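Local atomic coordinates of TATA-box-binding protein (Sulfolobus acidocaldarius, PDB entry 1MP9), a protein that probably binds the TATA box near the start of transcription and so helps activate archaeal genes transcribed by RNA polymerase. Residues T163-K166 with E170-K173. Numbering follows the deposited sequence.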
loop_
_atom_site.group_PDB
_atom_site.type_symbol
_atom_site.label_atom_id
_atom_site.label_comp_id
_atom_site.label_asym_id
_atom_site.label_seq_id
_atom_site.Cartn_x
_atom_site.Cartn_y
_atom_site.Cartn_z
ATOM N N THR A 163 7.721 2.136 -0.678
ATOM C CA THR A 163 7.718 2.214 -2.133
ATOM C C THR A 163 7.133 3.560 -2.626
ATOM O O THR A 163 6.327 4.189 -1.940
ATOM C CB THR A 163 6.912 1.012 -2.761
ATOM O OG1 THR A 163 6.943 1.095 -4.186
ATOM C CG2 THR A 163 5.430 1.051 -2.326
ATOM N N GLY A 164 7.532 3.992 -3.813
ATOM C CA GLY A 164 6.986 5.237 -4.336
ATOM C C GLY A 164 8.023 6.340 -4.451
ATOM O O GLY A 164 7.852 7.268 -5.214
ATOM N N ALA A 165 9.109 6.237 -3.701
ATOM C CA ALA A 165 10.115 7.274 -3.742
ATOM C C ALA A 165 10.948 7.210 -5.006
ATOM O O ALA A 165 11.130 6.139 -5.593
ATOM C CB ALA A 165 11.021 7.167 -2.532
ATOM N N LYS A 166 11.442 8.367 -5.423
ATOM C CA LYS A 166 12.281 8.435 -6.592
ATOM C C LYS A 166 13.693 8.853 -6.204
ATOM O O LYS A 166 14.590 8.861 -7.045
ATOM C CB LYS A 166 11.700 9.414 -7.619
ATOM C CG LYS A 166 10.426 8.913 -8.265
ATOM C CD LYS A 166 9.904 9.919 -9.287
ATOM C CE LYS A 166 8.545 9.497 -9.826
ATOM N NZ LYS A 166 8.104 10.408 -10.928
ATOM N N GLU A 170 14.361 10.653 0.074
ATOM C CA GLU A 170 12.923 10.587 0.369
ATOM C C GLU A 170 12.646 9.298 1.149
ATOM O O GLU A 170 11.811 9.279 2.073
ATOM C CB GLU A 170 12.089 10.566 -0.917
ATOM C CG GLU A 170 12.313 11.744 -1.832
ATOM C CD GLU A 170 11.449 11.654 -3.071
ATOM O OE1 GLU A 170 11.347 10.564 -3.674
ATOM O OE2 GLU A 170 10.859 12.686 -3.441
ATOM N N VAL A 171 13.305 8.208 0.754
ATOM C CA VAL A 171 13.102 6.965 1.488
ATOM C C VAL A 171 13.455 7.188 2.942
ATOM O O VAL A 171 12.655 6.872 3.851
ATOM C CB VAL A 171 13.968 5.836 0.971
ATOM C CG1 VAL A 171 13.851 4.629 1.944
ATOM C CG2 VAL A 171 13.499 5.430 -0.451
ATOM N N HIS A 172 14.643 7.745 3.181
ATOM C CA HIS A 172 15.061 7.982 4.552
ATOM C C HIS A 172 14.185 8.966 5.289
ATOM O O HIS A 172 13.984 8.839 6.500
ATOM C CB HIS A 172 16.519 8.439 4.623
ATOM C CG HIS A 172 17.494 7.334 4.419
ATOM N ND1 HIS A 172 17.859 6.878 3.167
ATOM C CD2 HIS A 172 18.216 6.617 5.308
ATOM C CE1 HIS A 172 18.778 5.935 3.298
ATOM N NE2 HIS A 172 19.014 5.763 4.589
ATOM N N LYS A 173 13.668 9.955 4.584
ATOM C CA LYS A 173 12.787 10.903 5.246
ATOM C C LYS A 173 11.489 10.226 5.703
ATOM O O LYS A 173 10.998 10.444 6.819
ATOM C CB LYS A 173 12.392 12.036 4.309
ATOM C CG LYS A 173 11.362 12.969 4.950
ATOM C CD LYS A 173 11.061 14.162 4.046
ATOM C CE LYS A 173 9.962 15.063 4.646
ATOM N NZ LYS A 173 9.738 16.209 3.703
#
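Glu-170, in the first turn of helix 168-184, reaches back to the turn that follows strand 159-165 and accepts a hydrogen bond from the backbone of Lys-166. The contact lies at the strand-to-helix junction of the second TBP repeat, where the chain leaves the saddle-shaped antiparallel sheet and enters the long helix packed on it. Lys-166 N meets OE1 of Glu-170 at 2.8 Å, nearly in line with the C-O bond of the carboxylate, and the N-H...O angle is 160°. The glutamate CB lies 3.9 Å from CB of Ala-165, and OE1 of Glu-170 ends 3.5 Å from CA of Ala-165. One residue further along the helix, Val-171 meets the same buried alanine, whose CB rests 3.7 Å from CG2 of Val-171, the methyl lying beside the valine's backbone N. Val-171 also carries the helix onto the sheet, touching Ile-109 and Ala-111 of strand 103-114 and Val-13 of strand 12-23, while Ala-165 touches Val-150 and Glu-170 touches Pro-148. With the carboxylate gone, as in an alanine here, the amides of Lys-166 and Arg-167 lose their shared acceptor, and the turn is likely to be less firmly fixed. The glutamate chain arrives there with CG anti to its own carbonyl carbon (chi1 -57°) and extended from CG to the carboxylate, where OE1 takes its second hydrogen bond from Arg-167 N, so two successive amides grip one oxygen.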